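Local coordinates for protein BIFUNCTIONAL PROTEIN Proline utilization A (PutA) (Corynebacterium freiburgense, PDB 5UX5) that catalyses both oxidations of proline catabolism, pairing an FAD-dependent proline dehydrogenase with an NAD-dependent aldehyde dehydrogenase that together convert proline to glutamate, at residues A[198-203]-A[480-485]; A[204-209]-A[239-244]; A[458-463]-A[473-478]; A[533-538]-A[556-561]; A[547-552]-A[759-764]. All coordinates share one frame; numbering follows the deposited sequence.

How the contacts relate
Contact 1 lies at the meeting of the proline dehydrogenase and aldehyde dehydrogenase parts of the chain and touches all four others: its centre is 12 Å from those of contacts 2 and 5, 13 Å from that of contact 3 and 17 Å from that of contact 4. Helix 202-221 serves contacts 1 and 2, helix 477-484 contacts 1 and 3, and helix 550-574 contacts 4 and 5, which a salt bridge from K548 NZ to E556 OE1 (2.7 Å) also joins. Neither cofactor is touched at these distances: the side chains of V241 and R460 are about 14 and 13 Å from the FAD, and that of K548 about 13 Å from the NAD.

Contact 1. Residues A[198-203]-A[480-485]; sequences NPWDID and LEWART
W200 presents the benzene side of its indole to helix 477-484. The methyl CB of A483 meets W200 CE3 at 3.7 Å, so that the short side chain of alanine sits against the edge of the ring, near its plane. W482 comes obliquely, its CH2 4.2 Å from W200 CZ3, while the CD2 branch of L480 slants in towards CE3 and the other branch, CD1, reaches CB of I202 at 4.1 Å. With CG anti to the carbonyl carbon (chi1 -69°), W200 directs the CE3-CZ3 side of its ring at this apolar surface. The ring is launched from a type I beta turn, N198 to D201, reinforced as an Asx turn in which N198 OD1 accepts from W200 N (3.0 Å); D201 then N-caps helix 202-221 of the proline dehydrogenase barrel by accepting from G204 N. W200 also touches I550 and A551 of helix 550-574, in the aldehyde dehydrogenase part. On the polar side the extended chain of R484 brings NE within 3.5 Å of D203 OD2 in a long salt bridge, with carboxylate and guanidinium planes only 16° apart. D203 OD1 has R244 as its stronger partner, and R484 NH1 makes a weak charged bond to E481 OE2 at 3.1 Å.

Contact 2. Residues A[204-209]-A[239-244]; sequences GNTELL and LHVTIR
V241 fills the close part of this helix pair. Its CG2 methyl, anti to the backbone N, projects towards helix 202-221 and meets L209 CD1 at 3.7 Å, the two side chains crossing at about a right angle, with N205 CB beside the same methyl at 4.2 Å. Valine suits the place because its short branched side chain puts a methyl directly into the interface, and leucine supplies the reach from the other side; the short axes come within 9.7 Å and cross at 45°. The other flank is looser and polar. R244 leaves its helix with CG anti to the backbone N (chi1 -178°) and runs out extended, its guanidinium crossing T206 so that T206 OG1 lies 3.4 Å above one face, towards the rim. This is packing without a hydrogen bond: OG1 is bonded to I202 O of its own helix, and R244 NE makes a salt bridge with E248. Further towards solvent E207 OE2 pairs with K210, R244 being a more distant opposite charge. Both helices belong to the proline dehydrogenase (beta-alpha) barrel, following the adjacent parallel strands 185-189 and 228-232; L209 also packs on helix 190-193, and T242 rests on I262 of strand 260-265.

Contact 3. Residues A[458-463]-A[473-478]; sequences SRRLST and DPALLS
R460 and D473 form the salt bridge that ties together two turns of the loop region between helices 438-450 and 477-484. Its core is a hydrogen bond from R460 NH1 to D473 OD2, 2.9 Å long with an angle of 154° at the hydrogen, received on the syn side of the carboxylate; the two planar groups are 39° apart. A bend at chi2 (-69°) turns the arginine chain so that it crosses the aspartate side chain at about a right angle. Beside the ion pair lies L476, whose CD2 packs on R460 CB at 3.4 Å and whose CD1 lies near R460 O. L461 CD2 reaches the same leucine CD2 at 4.5 Å, so the branched end of L476 bridges the apolar parts of the turn. Arginine suits its place because an aliphatic stem serves the leucine while the head has several donors: R460 NE bonds to Y316 O, and NH2 makes long, weak ion pairs with D309 and E306. Next comes the scaffolding. S458 forms an ST turn, its OG accepting from R460 N at 3.2 Å and also bonded to Y236 OH of the barrel part. A type I beta turn from D473 to L476 leads into helix 477-484, with L476 at its N-cap position. Within that turn D473 completes an Asx turn, OD1 accepting from A475 N at 2.8 Å from above the carboxylate plane.

Contact 4. Residues A[533-538]-A[556-561]; sequences NIRQDL and EVSEAI
R535 and V557 lie opposite each other with CA atoms 6.5 Å apart, where the first turn of helix 535-544, starting after a break at I534, passes helix 550-574. From there R535 reaches across, CG anti to the backbone N, and a bend at chi3 (-58°) turns its guanidinium end-on to S558. NH2 and NH1 both donate to the single atom S558 OG, at 3.0 and 3.2 Å, with the oxygen in the guanidinium plane. V557 lies over the centre of one face of that group, its CG1 3.8 Å above the plane; the paired bonds, with salt bridges to E532 and D554, probably restrain the rotation of the guanidinium while the valine covers that face. These helices belong to the helical part of the aldehyde dehydrogenase fold that leads into strand 580-591 of its nucleotide-binding sheet. The other valine branch, CG2, packs on L538 CB at 3.9 Å, and I561 CD1 comes obliquely to R535 NH2 at 4.0 Å; branched side chains suit this buried seam because each offers two methyl groups. A buried arginine needs its charge answered, as the two acids do here, while S558 OG is also bonded to D471 OD1, which probably polarises the hydroxyl that accepts from the arginine.

Contact 5. Residues A[547-552]-A[759-764]; sequences GKTIAE and LSTTMN
The carboxamide of N764 is the flat group around which this contact is built: G547 O lies above its plane, while the T549 CG2 methyl lies beyond OD1, only a little out of the plane on that same side. G547 O sits 3.2 Å from N764 CB and comes near ND2 at 3.4 Å, but at an angle too poor for a hydrogen bond; the amide nitrogen gives its bond to H720 ND1 instead. At the other end N764 OD1 is 3.6 Å from T549 CG2, an apolar neighbour. The setting is the N-terminus of helix 550-574 in the aldehyde dehydrogenase fold, where T549 is the N-cap and the loop 759-764 lies across the entry to the helix. G547, just after helix 535-544, has positive phi (74°), a conformation glycine adopts readily. T549 uses its two branches differently: CG2 faces the loop, touching T761 CG2 at 3.7 Å, while OG1 is left for the helix. T761 likewise offers its methyl here and bonds its own hydroxyl to Y755 O. Further along, I550 CD1 meets L759 CD2 at 4.0 Å, a pair of aliphatic ends beside helix 477-484, where I550 touches A483 and L759 touches R484. With chi1 at 65°, T549 OG1 faces the first turn and accepts from E552 N at 3.3 Å.

Contact 1. Residues A[198-203]-A[480-485]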
# COMPACT_ATOMS: atom_id res chain seq x y z
N ASN A 198 6.56 13.01 -4.92
CA ASN A 198 5.99 12.06 -5.87
C ASN A 198 7.07 11.25 -6.59
O ASN A 198 7.75 11.80 -7.47
CB ASN A 198 5.14 12.80 -6.88
CG ASN A 198 4.50 11.89 -7.90
OD1 ASN A 198 4.64 10.64 -7.88
ND2 ASN A 198 3.75 12.51 -8.82
N PRO A 199 7.20 9.95 -6.33
CA PRO A 199 8.31 9.18 -6.91
C PRO A 199 8.25 9.01 -8.40
O PRO A 199 9.21 8.48 -8.97
CB PRO A 199 8.20 7.82 -6.22
CG PRO A 199 6.72 7.69 -5.96
CD PRO A 199 6.23 9.09 -5.62
N TRP A 200 7.15 9.38 -9.06
CA TRP A 200 7.06 9.20 -10.51
C TRP A 200 7.46 10.43 -11.30
O TRP A 200 7.56 10.35 -12.53
CB TRP A 200 5.64 8.78 -10.91
CG TRP A 200 5.30 7.40 -10.43
CD1 TRP A 200 4.67 7.07 -9.28
CD2 TRP A 200 5.59 6.17 -11.09
NE1 TRP A 200 4.54 5.72 -9.17
CE2 TRP A 200 5.10 5.13 -10.27
CE3 TRP A 200 6.22 5.84 -12.30
CZ2 TRP A 200 5.23 3.77 -10.60
CZ3 TRP A 200 6.34 4.49 -12.63
CH2 TRP A 200 5.85 3.47 -11.78
N ASP A 201 7.70 11.55 -10.65
CA ASP A 201 7.96 12.81 -11.32
C ASP A 201 9.31 13.33 -10.85
O ASP A 201 9.37 14.28 -10.06
CB ASP A 201 6.85 13.82 -11.04
CG ASP A 201 7.01 15.12 -11.83
OD1 ASP A 201 7.65 15.07 -12.90
OD2 ASP A 201 6.49 16.18 -11.38
N ILE A 202 10.40 12.71 -11.33
CA ILE A 202 11.72 13.14 -10.88
C ILE A 202 12.05 14.52 -11.44
O ILE A 202 12.55 15.37 -10.70
CB ILE A 202 12.81 12.10 -11.26
CG1 ILE A 202 14.08 12.38 -10.48
CG2 ILE A 202 13.17 12.15 -12.71
CD1 ILE A 202 15.10 11.31 -10.59
N ASP A 203 11.66 14.81 -12.70
CA ASP A 203 11.95 16.10 -13.32
C ASP A 203 11.27 17.23 -12.56
O ASP A 203 11.88 18.27 -12.29
CB ASP A 203 11.47 16.15 -14.79
CG ASP A 203 12.12 15.09 -15.70
OD1 ASP A 203 13.15 14.49 -15.37
OD2 ASP A 203 11.57 14.88 -16.81
N LEU A 480 11.38 5.02 -14.27
CA LEU A 480 11.04 6.42 -14.56
C LEU A 480 11.25 6.76 -16.03
O LEU A 480 10.67 7.74 -16.51
CB LEU A 480 11.86 7.37 -13.69
CG LEU A 480 11.64 7.16 -12.19
CD1 LEU A 480 12.56 8.03 -11.35
CD2 LEU A 480 10.18 7.41 -11.84
N GLU A 481 12.03 5.97 -16.76
CA GLU A 481 12.24 6.29 -18.16
C GLU A 481 11.04 5.87 -19.00
O GLU A 481 10.57 6.66 -19.83
CB GLU A 481 13.54 5.66 -18.67
CG GLU A 481 13.78 5.72 -20.21
CD GLU A 481 13.67 7.12 -20.88
OE1 GLU A 481 13.52 7.16 -22.12
OE2 GLU A 481 13.76 8.18 -20.19
N TRP A 482 10.51 4.64 -18.80
CA TRP A 482 9.34 4.24 -19.57
C TRP A 482 8.06 4.90 -19.06
O TRP A 482 7.10 5.03 -19.83
CB TRP A 482 9.18 2.70 -19.64
CG TRP A 482 8.90 1.91 -18.36
CD1 TRP A 482 9.72 0.99 -17.77
CD2 TRP A 482 7.70 1.95 -17.55
NE1 TRP A 482 9.13 0.46 -16.64
CE2 TRP A 482 7.89 1.03 -16.48
CE3 TRP A 482 6.49 2.66 -17.63
CZ2 TRP A 482 6.91 0.82 -15.49
CZ3 TRP A 482 5.53 2.46 -16.65
CH2 TRP A 482 5.74 1.54 -15.59
N ALA A 483 8.05 5.37 -17.81
CA ALA A 483 6.92 6.14 -17.32
C ALA A 483 6.76 7.46 -18.09
O ALA A 483 5.63 7.92 -18.32
CB ALA A 483 7.08 6.38 -15.82
N ARG A 484 7.87 8.06 -18.54
CA ARG A 484 7.79 9.26 -19.35
C ARG A 484 7.19 8.98 -20.73
O ARG A 484 6.52 9.86 -21.28
CB ARG A 484 9.18 9.87 -19.52
CG ARG A 484 9.67 10.63 -18.30
CD ARG A 484 11.06 11.18 -18.53
NE ARG A 484 11.79 11.40 -17.29
CZ ARG A 484 12.71 10.58 -16.81
NH1 ARG A 484 13.02 9.47 -17.47
NH2 ARG A 484 13.34 10.85 -15.67
N THR A 485 7.42 7.80 -21.30
CA THR A 485 7.06 7.50 -22.68
C THR A 485 5.72 6.77 -22.83
O THR A 485 5.49 6.14 -23.86
CB THR A 485 8.17 6.69 -23.37
OG1 THR A 485 8.20 5.33 -22.88
CG2 THR A 485 9.54 7.34 -23.19

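Contact 2. Residues A[204-209]-A[239-244]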
# COMPACT_ATOMS: atom_id res chain seq x y z
N GLY A 204 9.99 17.04 -12.23
CA GLY A 204 9.25 18.06 -11.52
C GLY A 204 9.69 18.21 -10.09
O GLY A 204 9.75 19.31 -9.55
N ASN A 205 9.99 17.09 -9.44
CA ASN A 205 10.48 17.17 -8.07
C ASN A 205 11.80 17.94 -8.02
O ASN A 205 12.01 18.74 -7.10
CB ASN A 205 10.63 15.77 -7.49
CG ASN A 205 9.28 15.08 -7.28
OD1 ASN A 205 8.25 15.52 -7.80
ND2 ASN A 205 9.28 14.01 -6.52
N THR A 206 12.68 17.71 -9.01
CA THR A 206 13.96 18.41 -9.06
C THR A 206 13.76 19.91 -9.16
O THR A 206 14.39 20.68 -8.43
CB THR A 206 14.81 17.93 -10.23
OG1 THR A 206 15.14 16.55 -10.07
CG2 THR A 206 16.09 18.71 -10.27
N GLU A 207 12.87 20.34 -10.07
CA GLU A 207 12.65 21.77 -10.28
C GLU A 207 12.02 22.40 -9.05
O GLU A 207 12.37 23.51 -8.67
CB GLU A 207 11.77 21.99 -11.50
CG GLU A 207 12.45 21.65 -12.81
CD GLU A 207 13.65 22.55 -13.12
OE1 GLU A 207 13.50 23.79 -13.10
OE2 GLU A 207 14.75 22.01 -13.39
N LEU A 208 11.12 21.68 -8.39
CA LEU A 208 10.50 22.23 -7.20
C LEU A 208 11.53 22.38 -6.10
O LEU A 208 11.55 23.39 -5.39
CB LEU A 208 9.34 21.34 -6.75
CG LEU A 208 8.44 21.93 -5.65
CD1 LEU A 208 7.97 23.32 -6.04
CD2 LEU A 208 7.26 21.06 -5.28
N LEU A 209 12.40 21.39 -5.93
CA LEU A 209 13.41 21.45 -4.87
C LEU A 209 14.41 22.58 -5.11
O LEU A 209 14.80 23.29 -4.18
CB LEU A 209 14.12 20.10 -4.76
CG LEU A 209 13.26 18.98 -4.12
CD1 LEU A 209 13.69 17.65 -4.66
CD2 LEU A 209 13.31 19.00 -2.60
N LEU A 239 17.27 8.82 -3.43
CA LEU A 239 18.65 8.69 -3.88
C LEU A 239 18.92 9.49 -5.15
O LEU A 239 19.83 10.34 -5.18
CB LEU A 239 19.00 7.23 -4.10
CG LEU A 239 20.44 7.14 -4.59
CD1 LEU A 239 21.42 7.54 -3.48
CD2 LEU A 239 20.70 5.77 -5.12
N HIS A 240 18.20 9.20 -6.23
CA HIS A 240 18.54 9.85 -7.48
C HIS A 240 18.07 11.31 -7.54
O HIS A 240 18.76 12.16 -8.12
CB HIS A 240 18.02 9.04 -8.65
CG HIS A 240 18.71 7.72 -8.77
ND1 HIS A 240 18.10 6.53 -8.43
CD2 HIS A 240 19.97 7.41 -9.13
CE1 HIS A 240 18.96 5.53 -8.61
NE2 HIS A 240 20.10 6.04 -9.03
N VAL A 241 16.92 11.63 -6.94
CA VAL A 241 16.44 13.00 -6.98
C VAL A 241 17.39 13.91 -6.22
O VAL A 241 17.60 15.07 -6.60
CB VAL A 241 15.01 13.11 -6.42
CG1 VAL A 241 15.02 12.73 -4.98
CG2 VAL A 241 14.51 14.55 -6.55
N THR A 242 17.95 13.42 -5.11
CA THR A 242 18.85 14.25 -4.30
C THR A 242 20.19 14.46 -5.00
O THR A 242 20.71 15.58 -5.01
CB THR A 242 19.06 13.64 -2.92
OG1 THR A 242 17.79 13.42 -2.29
CG2 THR A 242 19.87 14.59 -2.07
N ILE A 243 20.78 13.40 -5.56
CA ILE A 243 22.02 13.56 -6.33
C ILE A 243 21.78 14.52 -7.48
O ILE A 243 22.65 15.34 -7.82
CB ILE A 243 22.52 12.21 -6.86
CG1 ILE A 243 23.03 11.32 -5.74
CG2 ILE A 243 23.59 12.42 -7.91
CD1 ILE A 243 23.10 9.91 -6.19
N ARG A 244 20.63 14.39 -8.15
CA ARG A 244 20.33 15.27 -9.26
C ARG A 244 20.11 16.70 -8.78
O ARG A 244 20.54 17.66 -9.42
CB ARG A 244 19.10 14.77 -10.01
CG ARG A 244 18.78 15.59 -11.18
CD ARG A 244 17.70 14.98 -11.96
NE ARG A 244 17.11 15.95 -12.87
CZ ARG A 244 16.09 15.68 -13.68
NH1 ARG A 244 15.55 14.46 -13.67
NH2 ARG A 244 15.62 16.62 -14.47

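Contact 3. Residues A[458-463]-A[473-478]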
# COMPACT_ATOMS: atom_id res chain seq x y z
N SER A 458 22.40 -2.29 -8.04
CA SER A 458 21.26 -2.05 -7.16
C SER A 458 20.43 -3.33 -6.96
O SER A 458 19.97 -3.95 -7.93
CB SER A 458 20.41 -0.92 -7.72
OG SER A 458 19.10 -0.98 -7.21
N ARG A 459 20.17 -3.67 -5.70
CA ARG A 459 19.35 -4.84 -5.40
C ARG A 459 17.98 -4.78 -6.06
O ARG A 459 17.37 -5.84 -6.31
CB ARG A 459 19.18 -4.98 -3.89
CG ARG A 459 20.47 -5.05 -3.15
CD ARG A 459 20.67 -6.45 -2.69
NE ARG A 459 20.05 -6.75 -1.42
CZ ARG A 459 19.49 -7.91 -1.13
NH1 ARG A 459 19.44 -8.87 -2.05
NH2 ARG A 459 18.98 -8.09 0.07
N ARG A 460 17.49 -3.58 -6.38
CA ARG A 460 16.17 -3.42 -6.98
C ARG A 460 16.17 -3.74 -8.48
O ARG A 460 15.12 -3.64 -9.12
CB ARG A 460 15.68 -1.99 -6.76
CG ARG A 460 15.39 -1.60 -5.31
CD ARG A 460 14.16 -2.35 -4.78
NE ARG A 460 13.86 -2.00 -3.39
CZ ARG A 460 13.17 -0.92 -3.03
NH1 ARG A 460 12.69 -0.11 -3.98
NH2 ARG A 460 12.96 -0.66 -1.74
N LEU A 461 17.32 -4.11 -9.06
CA LEU A 461 17.37 -4.31 -10.50
C LEU A 461 16.61 -5.54 -10.94
O LEU A 461 16.26 -5.64 -12.12
CB LEU A 461 18.81 -4.42 -10.99
CG LEU A 461 19.74 -3.20 -11.02
CD1 LEU A 461 21.13 -3.66 -11.45
CD2 LEU A 461 19.24 -2.10 -11.92
N SER A 462 16.37 -6.49 -10.05
CA SER A 462 15.50 -7.63 -10.33
C SER A 462 14.71 -7.92 -9.07
O SER A 462 14.85 -7.24 -8.06
CB SER A 462 16.29 -8.87 -10.76
OG SER A 462 17.04 -9.37 -9.65
N THR A 463 13.88 -8.96 -9.14
CA THR A 463 12.89 -9.18 -8.09
C THR A 463 12.91 -10.62 -7.60
O THR A 463 13.15 -11.55 -8.37
CB THR A 463 11.50 -8.83 -8.62
OG1 THR A 463 11.42 -9.22 -10.00
CG2 THR A 463 11.30 -7.33 -8.54
N ASP A 473 8.71 -0.38 -9.93
CA ASP A 473 9.52 0.29 -8.91
C ASP A 473 10.03 1.64 -9.43
O ASP A 473 11.02 1.69 -10.17
CB ASP A 473 10.69 -0.61 -8.51
CG ASP A 473 11.47 -0.07 -7.30
OD1 ASP A 473 11.23 1.09 -6.89
OD2 ASP A 473 12.31 -0.82 -6.74
N PRO A 474 9.43 2.77 -9.03
CA PRO A 474 9.94 4.08 -9.48
C PRO A 474 11.25 4.49 -8.83
O PRO A 474 11.74 5.60 -9.11
CB PRO A 474 8.81 5.05 -9.14
CG PRO A 474 8.01 4.36 -8.06
CD PRO A 474 8.22 2.88 -8.19
N ALA A 475 11.83 3.66 -7.95
CA ALA A 475 13.19 3.93 -7.49
C ALA A 475 14.23 3.61 -8.55
O ALA A 475 15.33 4.16 -8.51
CB ALA A 475 13.50 3.14 -6.22
N LEU A 476 13.91 2.76 -9.52
CA LEU A 476 14.81 2.53 -10.64
C LEU A 476 14.63 3.63 -11.69
O LEU A 476 13.51 3.94 -12.09
CB LEU A 476 14.52 1.18 -11.27
CG LEU A 476 14.50 -0.01 -10.33
CD1 LEU A 476 14.06 -1.22 -11.16
CD2 LEU A 476 15.85 -0.22 -9.65
N LEU A 477 15.76 4.17 -12.20
CA LEU A 477 15.67 5.14 -13.29
C LEU A 477 15.15 4.52 -14.57
O LEU A 477 14.50 5.22 -15.35
CB LEU A 477 17.02 5.82 -13.55
CG LEU A 477 17.59 6.66 -12.41
CD1 LEU A 477 19.04 6.94 -12.59
CD2 LEU A 477 16.82 7.97 -12.27
N SER A 478 15.40 3.23 -14.81
CA SER A 478 14.83 2.63 -16.01
C SER A 478 13.30 2.63 -15.95
O SER A 478 12.65 2.75 -16.99
CB SER A 478 15.38 1.22 -16.27
OG SER A 478 15.42 0.40 -15.11

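Contact 4. Residues A[533-538]-A[556-561]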
# COMPACT_ATOMS: atom_id res chain seq x y z
N ASN A 533 3.37 -8.51 -20.02
CA ASN A 533 4.05 -7.99 -21.21
C ASN A 533 3.44 -6.68 -21.71
O ASN A 533 4.13 -5.88 -22.34
CB ASN A 533 4.02 -9.02 -22.34
CG ASN A 533 4.75 -10.29 -21.98
OD1 ASN A 533 5.64 -10.29 -21.13
ND2 ASN A 533 4.34 -11.39 -22.59
N ILE A 534 2.14 -6.48 -21.52
CA ILE A 534 1.49 -5.25 -21.92
C ILE A 534 1.19 -4.35 -20.72
O ILE A 534 0.32 -3.48 -20.81
CB ILE A 534 0.24 -5.51 -22.76
CG1 ILE A 534 -0.75 -6.40 -22.01
CG2 ILE A 534 0.58 -6.09 -24.10
CD1 ILE A 534 -2.05 -6.51 -22.74
N ARG A 535 1.91 -4.52 -19.60
CA ARG A 535 1.69 -3.64 -18.46
C ARG A 535 1.77 -2.18 -18.88
O ARG A 535 0.97 -1.35 -18.43
CB ARG A 535 2.71 -3.91 -17.33
CG ARG A 535 2.56 -2.88 -16.20
CD ARG A 535 3.50 -3.08 -15.02
NE ARG A 535 3.36 -4.39 -14.39
CZ ARG A 535 2.67 -4.62 -13.28
NH1 ARG A 535 2.04 -3.62 -12.67
NH2 ARG A 535 2.60 -5.85 -12.78
N GLN A 536 2.70 -1.86 -19.78
CA GLN A 536 2.83 -0.46 -20.16
C GLN A 536 1.74 -0.02 -21.12
O GLN A 536 1.29 1.13 -21.05
CB GLN A 536 4.22 -0.19 -20.73
CG GLN A 536 5.16 0.23 -19.64
CD GLN A 536 6.49 -0.45 -19.72
OE1 GLN A 536 7.31 -0.18 -20.62
NE2 GLN A 536 6.72 -1.35 -18.76
N ASP A 537 1.29 -0.91 -22.00
CA ASP A 537 0.10 -0.59 -22.78
C ASP A 537 -1.12 -0.40 -21.87
O ASP A 537 -1.94 0.50 -22.09
CB ASP A 537 -0.16 -1.69 -23.81
CG ASP A 537 0.93 -1.78 -24.85
OD1 ASP A 537 0.95 -0.90 -25.74
OD2 ASP A 537 1.75 -2.72 -24.79
N LEU A 538 -1.27 -1.25 -20.84
CA LEU A 538 -2.41 -1.07 -19.95
C LEU A 538 -2.30 0.27 -19.23
O LEU A 538 -3.28 0.99 -19.12
CB LEU A 538 -2.54 -2.23 -18.95
CG LEU A 538 -2.89 -3.61 -19.53
CD1 LEU A 538 -2.85 -4.69 -18.47
CD2 LEU A 538 -4.20 -3.62 -20.24
N GLU A 556 -3.11 -2.01 -10.04
CA GLU A 556 -4.30 -2.64 -10.60
C GLU A 556 -3.93 -3.65 -11.66
O GLU A 556 -4.59 -4.69 -11.79
CB GLU A 556 -5.24 -1.58 -11.19
CG GLU A 556 -6.54 -2.19 -11.58
CD GLU A 556 -7.50 -1.26 -12.26
OE1 GLU A 556 -7.47 -0.04 -11.99
OE2 GLU A 556 -8.34 -1.77 -13.03
N VAL A 557 -2.87 -3.37 -12.42
CA VAL A 557 -2.36 -4.34 -13.38
C VAL A 557 -1.81 -5.55 -12.63
O VAL A 557 -1.92 -6.70 -13.08
CB VAL A 557 -1.33 -3.68 -14.31
CG1 VAL A 557 -0.66 -4.73 -15.21
CG2 VAL A 557 -2.01 -2.59 -15.13
N SER A 558 -1.19 -5.31 -11.47
CA SER A 558 -0.74 -6.43 -10.67
C SER A 558 -1.92 -7.25 -10.18
O SER A 558 -1.86 -8.49 -10.20
CB SER A 558 0.11 -5.94 -9.51
OG SER A 558 1.30 -5.41 -10.08
N GLU A 559 -3.00 -6.58 -9.74
CA GLU A 559 -4.19 -7.29 -9.31
C GLU A 559 -4.74 -8.15 -10.45
O GLU A 559 -5.14 -9.31 -10.23
CB GLU A 559 -5.24 -6.30 -8.80
CG GLU A 559 -6.33 -6.91 -7.88
CD GLU A 559 -7.33 -5.88 -7.33
OE1 GLU A 559 -7.46 -4.81 -7.92
OE2 GLU A 559 -7.98 -6.12 -6.29
N ALA A 560 -4.75 -7.62 -11.67
CA ALA A 560 -5.29 -8.39 -12.78
C ALA A 560 -4.41 -9.61 -13.06
O ALA A 560 -4.92 -10.68 -13.42
CB ALA A 560 -5.42 -7.51 -14.03
N ILE A 561 -3.10 -9.47 -12.94
CA ILE A 561 -2.24 -10.63 -13.10
C ILE A 561 -2.45 -11.62 -11.95
O ILE A 561 -2.56 -12.84 -12.16
CB ILE A 561 -0.78 -10.17 -13.26
CG1 ILE A 561 -0.69 -9.35 -14.55
CG2 ILE A 561 0.15 -11.37 -13.36
CD1 ILE A 561 0.60 -8.60 -14.79

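Contact 5. Residues A[547-552]-A[759-764]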
# COMPACT_ATOMS: atom_id res chain seq x y z
N GLY A 547 -8.33 7.93 -16.69
CA GLY A 547 -7.94 9.09 -15.90
C GLY A 547 -7.25 8.80 -14.58
O GLY A 547 -7.29 9.65 -13.69
N LYS A 548 -6.66 7.62 -14.42
CA LYS A 548 -5.94 7.24 -13.21
C LYS A 548 -4.47 7.66 -13.29
O LYS A 548 -3.87 7.70 -14.36
CB LYS A 548 -6.04 5.72 -13.01
CG LYS A 548 -7.46 5.21 -13.17
CD LYS A 548 -7.65 3.75 -12.73
CE LYS A 548 -7.29 3.57 -11.28
NZ LYS A 548 -7.78 2.33 -10.68
N THR A 549 -3.88 7.94 -12.13
CA THR A 549 -2.43 8.10 -12.08
C THR A 549 -1.74 6.75 -12.20
O THR A 549 -2.36 5.70 -12.03
CB THR A 549 -1.99 8.77 -10.78
OG1 THR A 549 -2.28 7.92 -9.65
CG2 THR A 549 -2.68 10.13 -10.60
N ILE A 550 -0.46 6.78 -12.55
CA ILE A 550 0.34 5.56 -12.52
C ILE A 550 0.30 4.92 -11.14
O ILE A 550 0.18 3.68 -11.00
CB ILE A 550 1.78 5.85 -12.95
CG1 ILE A 550 1.83 6.36 -14.38
CG2 ILE A 550 2.61 4.62 -12.87
CD1 ILE A 550 3.24 6.40 -14.92
N ALA A 551 0.40 5.74 -10.09
CA ALA A 551 0.48 5.17 -8.75
C ALA A 551 -0.78 4.39 -8.42
O ALA A 551 -0.73 3.43 -7.63
CB ALA A 551 0.73 6.27 -7.71
N GLU A 552 -1.90 4.74 -9.04
CA GLU A 552 -3.15 4.03 -8.84
C GLU A 552 -3.35 2.93 -9.88
O GLU A 552 -3.82 1.84 -9.55
CB GLU A 552 -4.33 5.01 -8.90
CG GLU A 552 -4.40 5.99 -7.74
CD GLU A 552 -4.94 5.36 -6.47
OE1 GLU A 552 -5.65 4.34 -6.57
OE2 GLU A 552 -4.66 5.89 -5.37
N LEU A 759 2.46 13.18 -14.91
CA LEU A 759 3.28 12.53 -13.88
C LEU A 759 3.23 13.22 -12.53
O LEU A 759 3.33 12.56 -11.49
CB LEU A 759 4.73 12.44 -14.35
CG LEU A 759 4.99 11.49 -15.50
CD1 LEU A 759 6.39 11.72 -16.09
CD2 LEU A 759 4.85 10.07 -14.96
N SER A 760 3.06 14.55 -12.51
CA SER A 760 3.09 15.29 -11.26
C SER A 760 1.82 15.17 -10.46
O SER A 760 1.84 15.47 -9.26
CB SER A 760 3.37 16.77 -11.52
OG SER A 760 2.46 17.31 -12.44
N THR A 761 0.71 14.77 -11.11
CA THR A 761 -0.57 14.54 -10.43
C THR A 761 -0.42 13.53 -9.29
O THR A 761 0.07 12.41 -9.48
CB THR A 761 -1.63 14.01 -11.41
OG1 THR A 761 -1.86 14.95 -12.46
CG2 THR A 761 -2.93 13.79 -10.70
N THR A 762 -0.90 13.93 -8.11
CA THR A 762 -1.03 13.02 -6.98
C THR A 762 -2.47 12.81 -6.55
O THR A 762 -2.71 11.95 -5.69
CB THR A 762 -0.18 13.53 -5.79
OG1 THR A 762 -0.37 14.94 -5.60
CG2 THR A 762 1.28 13.31 -6.07
N MET A 763 -3.43 13.58 -7.08
CA MET A 763 -4.86 13.23 -7.03
C MET A 763 -5.46 13.53 -8.39
O MET A 763 -5.51 14.70 -8.79
CB MET A 763 -5.64 13.96 -5.94
CG MET A 763 -7.06 13.41 -5.89
SD MET A 763 -8.32 14.47 -5.23
CE MET A 763 -7.80 14.54 -3.56
N ASN A 764 -5.92 12.49 -9.08
CA ASN A 764 -6.41 12.61 -10.44
C ASN A 764 -7.81 13.23 -10.48
O ASN A 764 -8.41 13.60 -9.46
CB ASN A 764 -6.37 11.24 -11.13
CG ASN A 764 -6.82 10.10 -10.22
OD1 ASN A 764 -6.04 9.54 -9.43
ND2 ASN A 764 -8.09 9.74 -10.34